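Local coordinates for glycosyl hydrolase (Aspergillus fumigatus, PDB 2X8R), which probably cleaves the beta-1,4 linkages between N-acetylmuramic acid and N-acetylglucosamine in bacterial peptidoglycan, as a secreted lysozyme of glycoside hydrolase family 25, at residues A[32-37]-A[76-81]; A[64-69]-A[106-111]; A[94-99]-A[116-121]; A[159-164]-A[171-176]; A[182-187]-A[194-199]. All blocks are in the same frame, centred on the assembly; numbering follows the deposited sequence.

Contact 1: residues A[32-37]-A[76-81]; sequences KATEGT and KFFLKN
Ala33, near the end of barrel strand 26-35, sets its methyl between Phe78 and the backbone of Asn81. This is the strand-to-helix packing of the alpha/beta barrel of family 25: helix 71-79 follows the neighbouring strand 57-63 and leans back over strand 26-35. Ala33 CB meets the edge of the Phe78 ring near its plane, 4.0 Å from CE1, and lies 3.5 Å from Asn81 O. A water donates to both Ala33 O and Asn81 O, joining the two backbones where no direct hydrogen bond spans them.

Thr34 comes next, with OG1 and CG2 serving different neighbours. Thr34 OG1 lies 3.4 Å from Phe78 CD1 but has its polar partner in His62. Held beside the backbone N (chi1 51° for OG1), Thr34 CG2 is directed over one face of the Phe77 ring, 4.1 Å from the centroid, and also reaches Asn81 CB. Glu35 turns its side chain away, to Lys32 and Tyr103. Gly36 O, 3.3 Å from Phe77 CD2, is buried here without a hydrogen-bonding partner. The chain then curls so that the backbone of Thr37, not its side chain, covers the second face of the ring. Phe77 is thus sandwiched between a methyl and a carbonyl: Thr37 O sits over the ring centre, 3.3 Å above its plane.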
# COMPACT_ATOMS: atom_id res chain seq x y z
N LYS A 32 -6.98 1.26 -4.64
CA LYS A 32 -7.45 -0.06 -4.18
C LYS A 32 -7.88 -0.89 -5.34
O LYS A 32 -8.75 -0.46 -6.13
CB LYS A 32 -8.65 0.07 -3.25
CG LYS A 32 -8.99 -1.27 -2.64
CD LYS A 32 -10.06 -1.14 -1.54
CE LYS A 32 -10.51 -2.52 -1.09
NZ LYS A 32 -11.72 -2.45 -0.17
N ALA A 33 -7.32 -2.10 -5.44
CA ALA A 33 -7.65 -3.02 -6.53
C ALA A 33 -8.56 -4.15 -6.08
O ALA A 33 -9.59 -4.41 -6.72
CB ALA A 33 -6.41 -3.60 -7.12
N THR A 34 -8.20 -4.78 -4.96
CA THR A 34 -8.87 -5.98 -4.46
C THR A 34 -8.94 -6.02 -2.93
O THR A 34 -8.24 -5.26 -2.24
CB THR A 34 -8.12 -7.22 -4.94
OG1 THR A 34 -6.72 -7.09 -4.62
CG2 THR A 34 -8.26 -7.37 -6.48
N GLU A 35 -9.80 -6.90 -2.43
CA GLU A 35 -9.92 -7.17 -1.02
C GLU A 35 -10.25 -8.65 -0.86
O GLU A 35 -11.11 -9.19 -1.57
CB GLU A 35 -11.03 -6.30 -0.39
CG GLU A 35 -11.36 -6.70 1.08
CD GLU A 35 -12.31 -5.73 1.81
OE1 GLU A 35 -12.50 -4.60 1.35
OE2 GLU A 35 -12.83 -6.10 2.88
N GLY A 36 -9.60 -9.31 0.09
CA GLY A 36 -9.89 -10.74 0.34
C GLY A 36 -9.69 -11.59 -0.90
O GLY A 36 -8.71 -11.38 -1.65
N THR A 37 -10.59 -12.55 -1.11
CA THR A 37 -10.37 -13.51 -2.21
C THR A 37 -11.23 -13.28 -3.45
O THR A 37 -10.91 -13.81 -4.51
CB THR A 37 -10.61 -14.96 -1.77
OG1 THR A 37 -11.96 -15.07 -1.31
CG2 THR A 37 -9.64 -15.31 -0.63
N LYS A 76 -2.12 -13.77 -5.36
CA LYS A 76 -2.43 -14.16 -6.72
C LYS A 76 -3.67 -13.42 -7.21
O LYS A 76 -3.71 -13.02 -8.37
CB LYS A 76 -2.70 -15.66 -6.80
CG LYS A 76 -1.39 -16.47 -6.65
CD LYS A 76 -1.64 -17.95 -6.74
CE LYS A 76 -0.33 -18.67 -7.13
NZ LYS A 76 -0.28 -20.11 -6.71
N PHE A 77 -4.66 -13.24 -6.34
CA PHE A 77 -5.89 -12.58 -6.74
C PHE A 77 -5.59 -11.10 -7.06
O PHE A 77 -6.01 -10.57 -8.11
CB PHE A 77 -6.93 -12.72 -5.64
CG PHE A 77 -8.21 -11.98 -5.90
CD1 PHE A 77 -8.98 -12.23 -7.06
CD2 PHE A 77 -8.68 -11.06 -4.96
CE1 PHE A 77 -10.20 -11.52 -7.29
CE2 PHE A 77 -9.90 -10.36 -5.16
CZ PHE A 77 -10.67 -10.60 -6.33
N PHE A 78 -4.85 -10.46 -6.16
CA PHE A 78 -4.40 -9.06 -6.36
C PHE A 78 -3.65 -8.91 -7.70
O PHE A 78 -3.91 -7.99 -8.49
CB PHE A 78 -3.55 -8.68 -5.14
CG PHE A 78 -2.89 -7.32 -5.20
CD1 PHE A 78 -3.61 -6.15 -5.45
CD2 PHE A 78 -1.51 -7.23 -4.88
CE1 PHE A 78 -2.97 -4.88 -5.43
CE2 PHE A 78 -0.86 -6.00 -4.83
CZ PHE A 78 -1.59 -4.82 -5.07
N LEU A 79 -2.70 -9.82 -7.94
CA LEU A 79 -1.88 -9.77 -9.16
C LEU A 79 -2.67 -9.87 -10.46
O LEU A 79 -2.26 -9.29 -11.49
CB LEU A 79 -0.82 -10.89 -9.14
CG LEU A 79 0.30 -10.58 -8.15
CD1 LEU A 79 1.01 -11.84 -7.77
CD2 LEU A 79 1.24 -9.60 -8.83
N LYS A 80 -3.79 -10.59 -10.42
CA LYS A 80 -4.62 -10.76 -11.63
C LYS A 80 -5.60 -9.59 -11.83
O LYS A 80 -6.33 -9.55 -12.83
CB LYS A 80 -5.42 -12.04 -11.50
CG LYS A 80 -4.61 -13.30 -11.72
CD LYS A 80 -5.54 -14.46 -11.39
CE LYS A 80 -4.88 -15.81 -11.54
NZ LYS A 80 -3.82 -16.02 -10.47
N ASN A 81 -5.66 -8.66 -10.87
CA ASN A 81 -6.75 -7.71 -10.86
C ASN A 81 -6.24 -6.31 -10.53
O ASN A 81 -6.94 -5.54 -9.94
CB ASN A 81 -7.85 -8.16 -9.90
CG ASN A 81 -8.64 -9.34 -10.44
OD1 ASN A 81 -9.45 -9.17 -11.37
ND2 ASN A 81 -8.35 -10.55 -9.95
O HOH W 1 -9.73 -4.78 -9.46

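Contact 2: residues A[64-69]-A[106-111]; sequences ARPDKS and TCYGLS
Asp67 and Tyr108 bring the two backbones together, their CA atoms 5.4 Å apart. Segment 64-69 folds into a type I beta turn from Arg65 to Lys68. In segment 106-111, Cys107, Tyr108 and Gly109 all have positive phi, a short left-handed coil tied by bonds from Gly109 N to Thr106 O and from Leu110 N to Cys107 O. No hydrogen bond links the two loops.

Tyr108 carries the contact. Pro66 CD stands almost squarely over its ring centre, 3.4 Å from the centroid and 6° off the ring normal, a close CH-pi contact. Asp67 OD1 comes instead to the ring edge, 3.4 Å from Tyr108 CD1, with the carboxylate and ring planes 48° apart; Asp67 CB touches Tyr108 O at 3.3 Å. Another atom of the proline ring meets aliphatic carbon, Pro66 CB lying 4.0 Å from Leu110 CD1. The phenol oxygen is bonded to Glu99 O, which fixes the far end of the ring.

These loops follow strands 57-63 and 95-97 at neighbouring positions of the barrel. Cys107 is joined by a disulfide to Cys146 of helix 140-147, while Met115 and Trp118 of helix 112-130 pack against Pro66.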
# COMPACT_ATOMS: atom_id res chain seq x y z
N ALA A 64 -6.00 -6.76 2.81
CA ALA A 64 -5.89 -8.09 3.31
C ALA A 64 -7.04 -8.50 4.20
O ALA A 64 -7.48 -7.73 4.97
CB ALA A 64 -4.64 -8.24 4.06
N ARG A 65 -7.45 -9.76 4.10
CA ARG A 65 -8.36 -10.38 5.05
C ARG A 65 -7.79 -11.75 5.38
O ARG A 65 -8.19 -12.75 4.79
CB ARG A 65 -9.76 -10.51 4.45
CG ARG A 65 -10.53 -9.21 4.37
CD ARG A 65 -11.84 -9.29 5.15
NE ARG A 65 -13.00 -9.30 4.27
CZ ARG A 65 -14.16 -9.87 4.57
NH1 ARG A 65 -14.32 -10.47 5.74
NH2 ARG A 65 -15.17 -9.83 3.70
N PRO A 66 -6.84 -11.79 6.32
CA PRO A 66 -6.04 -12.98 6.52
C PRO A 66 -6.79 -14.20 7.04
O PRO A 66 -6.27 -15.23 7.00
CB PRO A 66 -4.95 -12.52 7.51
CG PRO A 66 -4.83 -11.11 7.16
CD PRO A 66 -6.19 -10.63 6.88
N ASP A 67 -7.96 -13.99 7.61
CA ASP A 67 -8.82 -15.10 8.03
C ASP A 67 -9.50 -15.86 6.88
O ASP A 67 -10.04 -16.99 7.08
CB ASP A 67 -9.85 -14.61 9.07
CG ASP A 67 -10.76 -13.49 8.56
OD1 ASP A 67 -10.34 -12.61 7.78
OD2 ASP A 67 -11.93 -13.46 9.00
N LYS A 68 -9.45 -15.31 5.66
CA LYS A 68 -10.27 -15.86 4.55
C LYS A 68 -9.51 -16.83 3.64
O LYS A 68 -10.14 -17.60 2.86
CB LYS A 68 -10.86 -14.74 3.70
CG LYS A 68 -11.88 -13.86 4.41
CD LYS A 68 -13.06 -14.69 4.94
CE LYS A 68 -13.95 -13.82 5.82
NZ LYS A 68 -15.08 -14.60 6.41
N SER A 69 -8.18 -16.78 3.68
CA SER A 69 -7.34 -17.62 2.80
C SER A 69 -5.89 -17.46 3.17
O SER A 69 -5.55 -16.65 4.04
CB SER A 69 -7.53 -17.18 1.32
OG SER A 69 -6.69 -16.05 1.07
N THR A 106 -10.45 -8.89 16.35
CA THR A 106 -9.05 -8.43 16.48
C THR A 106 -7.99 -9.39 15.89
O THR A 106 -8.02 -10.61 16.14
CB THR A 106 -8.72 -7.86 17.91
OG1 THR A 106 -7.32 -8.00 18.21
CG2 THR A 106 -9.56 -8.53 18.96
N CYS A 107 -7.11 -8.81 15.08
CA CYS A 107 -6.08 -9.54 14.31
C CYS A 107 -6.63 -10.67 13.42
O CYS A 107 -5.90 -11.61 13.12
CB CYS A 107 -4.95 -10.05 15.25
SG CYS A 107 -4.18 -8.71 16.24
N TYR A 108 -7.92 -10.60 13.05
CA TYR A 108 -8.53 -11.58 12.14
C TYR A 108 -8.55 -13.00 12.75
O TYR A 108 -8.65 -14.00 12.04
CB TYR A 108 -7.80 -11.59 10.76
CG TYR A 108 -7.80 -10.22 10.06
CD1 TYR A 108 -8.81 -9.86 9.19
CD2 TYR A 108 -6.75 -9.31 10.27
CE1 TYR A 108 -8.81 -8.59 8.56
CE2 TYR A 108 -6.72 -8.06 9.67
CZ TYR A 108 -7.75 -7.69 8.81
OH TYR A 108 -7.74 -6.46 8.20
N GLY A 109 -8.36 -13.07 14.07
CA GLY A 109 -8.39 -14.34 14.78
C GLY A 109 -7.09 -15.12 14.67
O GLY A 109 -6.99 -16.28 15.12
N LEU A 110 -6.06 -14.50 14.10
CA LEU A 110 -4.79 -15.18 13.93
C LEU A 110 -3.84 -14.82 15.08
O LEU A 110 -3.90 -13.72 15.63
CB LEU A 110 -4.16 -14.78 12.59
CG LEU A 110 -4.79 -15.23 11.27
CD1 LEU A 110 -3.68 -15.15 10.21
CD2 LEU A 110 -5.29 -16.66 11.41
N SER A 111 -2.95 -15.76 15.41
CA SER A 111 -1.88 -15.55 16.35
C SER A 111 -0.75 -14.78 15.69
O SER A 111 -0.76 -14.59 14.47
CB SER A 111 -1.33 -16.89 16.85
OG SER A 111 -0.58 -17.57 15.82

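Contact 3: residues A[94-99]-A[116-121]; sequences GMLDIE and VAWIHD
Leu96 and Ile98, alternate residues of segment 94-99, direct their side chains at one turn of helix 112-130, where Trp118 and Ile119 receive them. All four are buried, and the joint is entirely apolar. The two methyls of Leu96 part company: CD1 comes to the edge of the Trp118 indole, near its plane and 4.1 Å from CZ3, while CD2 meets Ile119 CG2 at 4.0 Å. Ile98 lies against the other branch of Ile119, its CG1 being 4.0 Å from Ile119 CD1. Ile98 CD1 approaches the indole less closely, 4.4 Å from Trp118 CZ3. With CG2 anti to the backbone N and CG1 beside it (chi1 -57°), Ile119 offers one branch to Leu96 and the other to Ile98. The indole, for its part, is held by Trp118 NE1, which is bonded to Ser69 O.

Only side chains bridge the gap between these two segments, the nearest CA atoms, those of Ile98 and Ile119, being 8.3 Å apart. Away from the strand, Ala117 is exposed and Asp121 partly so.

Asp97 and Glu99, the acidic pair of a DXE sequence characteristic of family 25, branch from segment 94-99 away from this helix and meet Tyr137, consistent with a place in the active-site cleft. The contact thus covers the outer face of strand 95-97, which lies between strands 57-63 and 135-138, helix 112-130 forming the crossover to the latter.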
# COMPACT_ATOMS: atom_id res chain seq x y z
N GLY A 94 3.09 -3.05 -6.02
CA GLY A 94 1.79 -3.25 -5.32
C GLY A 94 1.97 -3.08 -3.82
O GLY A 94 3.02 -3.35 -3.26
N MET A 95 0.92 -2.65 -3.12
CA MET A 95 1.00 -2.38 -1.71
C MET A 95 0.00 -3.31 -0.99
O MET A 95 -1.17 -3.42 -1.41
CB MET A 95 0.67 -0.90 -1.44
CG MET A 95 0.50 -0.58 0.07
SD MET A 95 0.29 1.21 0.26
CE MET A 95 -1.49 1.36 0.24
N LEU A 96 0.49 -4.00 0.03
CA LEU A 96 -0.39 -4.81 0.87
C LEU A 96 -0.89 -3.95 2.02
O LEU A 96 -0.08 -3.50 2.83
CB LEU A 96 0.40 -5.97 1.44
CG LEU A 96 -0.30 -6.84 2.51
CD1 LEU A 96 -1.55 -7.56 1.97
CD2 LEU A 96 0.71 -7.90 3.08
N ASP A 97 -2.19 -3.74 2.09
CA ASP A 97 -2.80 -2.99 3.21
C ASP A 97 -3.18 -4.02 4.26
O ASP A 97 -4.16 -4.75 4.10
CB ASP A 97 -4.01 -2.21 2.67
CG ASP A 97 -4.80 -1.48 3.74
OD1 ASP A 97 -4.64 -1.80 4.94
OD2 ASP A 97 -5.55 -0.56 3.34
N ILE A 98 -2.36 -4.08 5.28
CA ILE A 98 -2.49 -5.09 6.30
C ILE A 98 -2.60 -4.40 7.70
O ILE A 98 -1.62 -4.01 8.26
CB ILE A 98 -1.33 -6.12 6.24
CG1 ILE A 98 -1.43 -7.15 7.37
CG2 ILE A 98 -0.00 -5.45 6.23
CD1 ILE A 98 -2.60 -8.07 7.33
N GLU A 99 -3.83 -4.25 8.16
CA GLU A 99 -4.10 -3.57 9.37
C GLU A 99 -5.55 -3.87 9.84
O GLU A 99 -6.02 -4.90 9.58
CB GLU A 99 -3.77 -2.08 9.29
CG GLU A 99 -4.03 -1.38 8.00
CD GLU A 99 -5.45 -0.76 7.91
OE1 GLU A 99 -5.92 -0.62 6.80
OE2 GLU A 99 -5.99 -0.40 8.94
N VAL A 116 2.37 -13.59 11.01
CA VAL A 116 3.67 -13.40 10.37
C VAL A 116 3.80 -14.34 9.14
O VAL A 116 4.26 -13.94 8.06
CB VAL A 116 4.79 -13.53 11.40
CG1 VAL A 116 6.18 -13.69 10.73
CG2 VAL A 116 4.70 -12.31 12.39
N ALA A 117 3.34 -15.58 9.29
CA ALA A 117 3.39 -16.55 8.20
C ALA A 117 2.52 -16.10 7.02
O ALA A 117 2.93 -16.20 5.84
CB ALA A 117 2.93 -17.95 8.71
N TRP A 118 1.33 -15.60 7.34
CA TRP A 118 0.39 -15.12 6.31
C TRP A 118 1.05 -13.97 5.51
O TRP A 118 1.08 -14.02 4.29
CB TRP A 118 -0.93 -14.64 6.94
CG TRP A 118 -2.01 -14.40 5.93
CD1 TRP A 118 -3.04 -15.26 5.62
CD2 TRP A 118 -2.22 -13.23 5.14
NE1 TRP A 118 -3.83 -14.71 4.63
CE2 TRP A 118 -3.36 -13.46 4.33
CE3 TRP A 118 -1.54 -12.00 5.02
CZ2 TRP A 118 -3.84 -12.51 3.40
CZ3 TRP A 118 -2.01 -11.03 4.08
CH2 TRP A 118 -3.16 -11.29 3.30
N ILE A 119 1.60 -12.99 6.22
CA ILE A 119 2.24 -11.84 5.53
C ILE A 119 3.46 -12.28 4.73
O ILE A 119 3.64 -11.85 3.58
CB ILE A 119 2.58 -10.68 6.54
CG1 ILE A 119 1.33 -10.21 7.29
CG2 ILE A 119 3.22 -9.45 5.80
CD1 ILE A 119 1.68 -9.42 8.57
N HIS A 120 4.30 -13.16 5.30
CA HIS A 120 5.39 -13.73 4.51
C HIS A 120 4.86 -14.43 3.24
O HIS A 120 5.40 -14.22 2.13
CB HIS A 120 6.23 -14.68 5.37
CG HIS A 120 7.35 -14.00 6.09
ND1 HIS A 120 7.52 -14.08 7.45
CD2 HIS A 120 8.38 -13.25 5.63
CE1 HIS A 120 8.61 -13.42 7.80
NE2 HIS A 120 9.15 -12.90 6.72
N ASP A 121 3.80 -15.21 3.38
CA ASP A 121 3.24 -15.89 2.22
C ASP A 121 2.78 -14.91 1.12
O ASP A 121 3.03 -15.15 -0.06
CB ASP A 121 2.12 -16.81 2.64
CG ASP A 121 2.63 -18.09 3.37
OD1 ASP A 121 3.86 -18.28 3.43
OD2 ASP A 121 1.82 -18.92 3.83

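Contact 4: residues A[159-164]-A[171-176]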
# COMPACT_ATOMS: atom_id res chain seq x y z
N LEU A 159 8.08 0.32 3.71
CA LEU A 159 7.01 0.51 4.70
C LEU A 159 6.20 1.76 4.37
O LEU A 159 6.79 2.82 4.13
CB LEU A 159 7.61 0.68 6.12
CG LEU A 159 6.65 1.10 7.25
CD1 LEU A 159 5.73 -0.10 7.59
CD2 LEU A 159 7.56 1.48 8.42
N VAL A 160 4.87 1.64 4.39
CA VAL A 160 3.98 2.75 4.19
C VAL A 160 3.31 2.86 5.55
O VAL A 160 2.51 1.99 5.95
CB VAL A 160 2.90 2.50 3.07
CG1 VAL A 160 2.00 3.78 2.88
CG2 VAL A 160 3.59 2.08 1.76
N LEU A 161 3.64 3.93 6.26
CA LEU A 161 3.26 4.02 7.67
C LEU A 161 2.20 5.06 7.94
O LEU A 161 2.40 6.24 7.67
CB LEU A 161 4.52 4.30 8.53
CG LEU A 161 4.43 4.34 10.05
CD1 LEU A 161 3.82 3.04 10.60
CD2 LEU A 161 5.87 4.56 10.64
N ALA A 162 1.06 4.63 8.49
CA ALA A 162 -0.04 5.57 8.73
C ALA A 162 0.08 6.10 10.15
O ALA A 162 0.14 5.30 11.10
CB ALA A 162 -1.41 4.93 8.50
N ALA A 163 0.13 7.42 10.29
CA ALA A 163 0.21 8.09 11.60
C ALA A 163 -0.20 9.53 11.35
O ALA A 163 0.56 10.31 10.74
CB ALA A 163 1.65 7.98 12.22
N TYR A 164 -1.42 9.87 11.78
CA TYR A 164 -2.03 11.14 11.39
C TYR A 164 -1.58 12.27 12.32
O TYR A 164 -1.95 12.31 13.51
CB TYR A 164 -3.55 11.04 11.22
CG TYR A 164 -4.03 9.99 10.24
CD1 TYR A 164 -3.15 9.45 9.27
CD2 TYR A 164 -5.34 9.54 10.24
CE1 TYR A 164 -3.61 8.46 8.37
CE2 TYR A 164 -5.80 8.55 9.37
CZ TYR A 164 -4.94 8.03 8.43
OH TYR A 164 -5.34 7.05 7.57
N THR A 171 7.43 6.39 16.00
CA THR A 171 7.56 4.97 16.32
C THR A 171 7.59 4.21 15.01
O THR A 171 6.60 4.25 14.28
CB THR A 171 6.40 4.47 17.19
OG1 THR A 171 6.31 5.29 18.36
CG2 THR A 171 6.61 3.00 17.60
N ILE A 172 8.72 3.58 14.73
CA ILE A 172 8.90 2.79 13.48
C ILE A 172 8.84 1.32 13.83
O ILE A 172 9.67 0.81 14.60
CB ILE A 172 10.26 3.05 12.81
CG1 ILE A 172 10.53 4.57 12.63
CG2 ILE A 172 10.35 2.27 11.49
CD1 ILE A 172 9.39 5.36 11.94
N PRO A 173 7.90 0.59 13.21
CA PRO A 173 7.68 -0.81 13.60
C PRO A 173 8.78 -1.75 13.13
O PRO A 173 9.59 -1.42 12.24
CB PRO A 173 6.36 -1.15 12.90
CG PRO A 173 6.37 -0.25 11.67
CD PRO A 173 6.95 1.04 12.17
N GLY A 174 8.77 -2.95 13.70
CA GLY A 174 9.59 -4.04 13.13
C GLY A 174 11.07 -3.71 13.08
O GLY A 174 11.60 -3.03 13.98
N ASP A 175 11.76 -4.17 12.04
CA ASP A 175 13.16 -3.82 11.81
C ASP A 175 13.31 -2.82 10.69
O ASP A 175 14.42 -2.64 10.13
CB ASP A 175 14.07 -5.07 11.56
CG ASP A 175 13.63 -5.91 10.37
OD1 ASP A 175 12.71 -5.49 9.65
OD2 ASP A 175 14.21 -7.00 10.16
N TRP A 176 12.22 -2.13 10.35
CA TRP A 176 12.41 -1.04 9.39
C TRP A 176 13.34 0.09 9.90
O TRP A 176 13.24 0.53 11.04
CB TRP A 176 11.08 -0.43 8.96
CG TRP A 176 10.35 -1.24 7.92
CD1 TRP A 176 10.55 -1.20 6.56
CD2 TRP A 176 9.29 -2.18 8.15
NE1 TRP A 176 9.68 -2.07 5.94
CE2 TRP A 176 8.89 -2.67 6.89
CE3 TRP A 176 8.60 -2.61 9.31
CZ2 TRP A 176 7.85 -3.58 6.73
CZ3 TRP A 176 7.59 -3.55 9.17
CH2 TRP A 176 7.21 -4.02 7.87
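Leu159 overlaps the indole of Trp176, its CB lying over the five-membered ring 3.5 Å from the centroid and 12° off the ring normal. The nearest ring atom is Trp176 NE1, 3.4 Å from Leu159 CB, and this nitrogen gives its hydrogen bond to Cys157 O. CB therefore covers the pyrrole part, while Leu159 CD1 extends toward the benzo part. The other methyl, Leu159 CD2, meets the proline ring 3.8 Å from Pro173 CD.

Two residues along, Leu161 points to the same side of the strand. Leu161 CD2 fits between the backbone of Thr171, 3.7 Å from Thr171 O, and the end of Ile172, meeting Ile172 CD1 at 3.8 Å with the side chains about perpendicular. Pro173 CD touches both leucines and so lies at the middle of the apolar patch. From Pro173 to Trp176 the chain makes a type II' turn, with Gly174 at positive phi, which brings the indole back onto Leu159.

Segment 171-176 thus covers the outside of strand 159-162 where a helix would lie in a canonical TIM barrel, in keeping with the (beta/alpha)5(beta)3 barrel of family 25. Strands 135-138 and 181-185 flank this strand, and Trp143 of helix 140-147 meets Trp176 edge-to-face.

Contact 5: residues A[182-187]-A[194-199]; sequences WQNSDK and SDKFNG
Trp182 and Lys196 stand side by side on one face of the sheet, paired by two backbone bonds, Trp182 N to Lys196 O at 2.9 Å and Lys196 N to Trp182 O at 2.8 Å. The side chains themselves touch lightly: Lys196 CG comes to 4.3 Å from Trp182 CE3. The lysine bends at each torsion beyond CB, keeping its aliphatic part near Asn184. The indole is turned back over its own strand, where Asn184 CB lies 3.4 Å above the plane over the ring centre, and Trp182 NE1 is bonded to Ala163 O, just past strand 159-162.

Gln183 and Asp195 project from the opposite face as a non-hydrogen-bonded pair, and their side chains lie aslant. Asp195 OD1 rests 3.2 Å from Gln183 CB, against the aliphatic part of the glutamine and not its amide; the amide and carboxylate planes are 34° apart. An extended chain (chi1 -172°, chi2 -170°) carries the Gln183 amide beyond the aspartate to Tyr137, Tyr164 and Asp8.

The two strands form an antiparallel beta hairpin, the last two strands of the barrel, and strand 193-198 closes it against strand 3-9. Between the Gln183-Asp195 and Ser185-Ser194 pairs the register slips by one residue, a beta bulge that places Asn184 beside Ser194. Asn184 N donates to Ser194 O at 3.0 Å from above the carbonyl plane, and Ser194 N returns to Ser185 O at 2.8 Å. Here the serine side chains share the Trp182 face, with CB of Ser185 4.1 Å from CB of Ser194; Ser194 OG is bonded to Gln5.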
# COMPACT_ATOMS: atom_id res chain seq x y z
N TRP A 182 4.71 7.90 4.17
CA TRP A 182 4.01 8.20 5.42
C TRP A 182 2.62 8.64 5.03
O TRP A 182 2.47 9.58 4.26
CB TRP A 182 4.76 9.39 6.08
CG TRP A 182 4.03 10.04 7.20
CD1 TRP A 182 3.13 9.45 8.07
CD2 TRP A 182 4.16 11.42 7.63
NE1 TRP A 182 2.70 10.38 9.01
CE2 TRP A 182 3.28 11.59 8.73
CE3 TRP A 182 4.87 12.52 7.15
CZ2 TRP A 182 3.14 12.82 9.39
CZ3 TRP A 182 4.74 13.74 7.80
CH2 TRP A 182 3.86 13.88 8.93
N GLN A 183 1.61 7.92 5.52
CA GLN A 183 0.24 8.38 5.30
C GLN A 183 -0.12 9.30 6.42
O GLN A 183 -0.27 8.89 7.59
CB GLN A 183 -0.73 7.20 5.18
CG GLN A 183 -2.16 7.62 4.76
CD GLN A 183 -3.10 6.48 4.89
OE1 GLN A 183 -3.45 6.09 6.02
NE2 GLN A 183 -3.45 5.87 3.76
N ASN A 184 -0.15 10.59 6.09
CA ASN A 184 -0.14 11.61 7.11
C ASN A 184 -1.53 12.14 7.49
O ASN A 184 -1.66 12.83 8.51
CB ASN A 184 0.80 12.76 6.72
CG ASN A 184 0.30 13.54 5.55
OD1 ASN A 184 0.20 13.03 4.45
ND2 ASN A 184 -0.05 14.81 5.79
N SER A 185 -2.55 11.84 6.68
CA SER A 185 -3.93 12.27 6.94
C SER A 185 -4.89 11.40 6.15
O SER A 185 -4.53 10.92 5.07
CB SER A 185 -4.14 13.74 6.54
OG SER A 185 -5.48 14.15 6.76
N ASP A 186 -6.10 11.23 6.68
CA ASP A 186 -7.18 10.58 5.94
C ASP A 186 -8.13 11.60 5.26
O ASP A 186 -9.27 11.26 4.87
CB ASP A 186 -7.95 9.61 6.85
CG ASP A 186 -8.58 10.29 8.08
OD1 ASP A 186 -8.42 11.53 8.24
OD2 ASP A 186 -9.19 9.56 8.92
N LYS A 187 -7.66 12.83 5.09
CA LYS A 187 -8.47 13.91 4.52
C LYS A 187 -7.77 14.73 3.45
O LYS A 187 -7.61 15.95 3.57
CB LYS A 187 -8.94 14.88 5.61
N SER A 194 -3.89 11.37 2.35
CA SER A 194 -2.64 12.04 1.96
C SER A 194 -1.44 11.15 2.24
O SER A 194 -1.37 10.55 3.31
CB SER A 194 -2.49 13.35 2.76
OG SER A 194 -1.28 14.00 2.49
N ASP A 195 -0.47 11.13 1.32
CA ASP A 195 0.76 10.34 1.50
C ASP A 195 1.98 11.16 1.15
O ASP A 195 1.91 12.03 0.32
CB ASP A 195 0.77 9.13 0.58
CG ASP A 195 -0.28 8.16 0.93
OD1 ASP A 195 -0.19 7.58 2.01
OD2 ASP A 195 -1.24 8.00 0.14
N LYS A 196 3.09 10.87 1.83
CA LYS A 196 4.36 11.57 1.57
C LYS A 196 5.47 10.57 1.34
O LYS A 196 5.76 9.76 2.21
CB LYS A 196 4.73 12.43 2.80
CG LYS A 196 3.66 13.42 3.17
CD LYS A 196 3.36 14.36 2.04
CE LYS A 196 3.85 15.78 2.32
NZ LYS A 196 2.92 16.46 3.25
N PHE A 197 6.13 10.63 0.19
CA PHE A 197 7.24 9.74 -0.06
C PHE A 197 8.49 10.33 0.58
O PHE A 197 8.69 11.53 0.48
CB PHE A 197 7.41 9.55 -1.58
CG PHE A 197 8.73 8.92 -1.94
CD1 PHE A 197 8.90 7.53 -1.90
CD2 PHE A 197 9.82 9.72 -2.28
CE1 PHE A 197 10.15 6.94 -2.19
CE2 PHE A 197 11.09 9.13 -2.55
CZ PHE A 197 11.24 7.73 -2.49
N ASN A 198 9.33 9.49 1.17
CA ASN A 198 10.53 9.96 1.92
C ASN A 198 11.70 10.15 0.97
O ASN A 198 12.51 9.23 0.76
CB ASN A 198 10.88 8.92 2.98
CG ASN A 198 11.73 9.47 4.13
OD1 ASN A 198 12.33 10.56 4.05
ND2 ASN A 198 11.83 8.69 5.19
N GLY A 199 11.81 11.35 0.42
CA GLY A 199 12.94 11.70 -0.45
C GLY A 199 12.51 12.47 -1.67
O GLY A 199 11.34 12.81 -1.82

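How the contacts relate
Contacts 1, 3, 4 and 5 all reach the same curled barrel sheet, whereas contact 2 joins two loops beyond its strands. Contacts 2 and 3 lie closest, centres about 11 Å apart, and share partners through Trp118 and Glu99. Contact 1 touches both: Phe78 CZ packs 3.7 Å from Gly94 CA of contact 3, and Thr37 CG2 lies 3.4 Å from Ser69 CB of contact 2. Across the barrel, contacts 4 and 5 are about 12 Å apart between centres and occupy adjoining strands; Met95 SD of contact 3 meets Val160 CG2 of contact 4 at 3.7 Å. The probable active-site acids Asp97 and Glu99 lie in segment 94-99 of contact 3, whose nearest atoms are about 6 Å from contact 5.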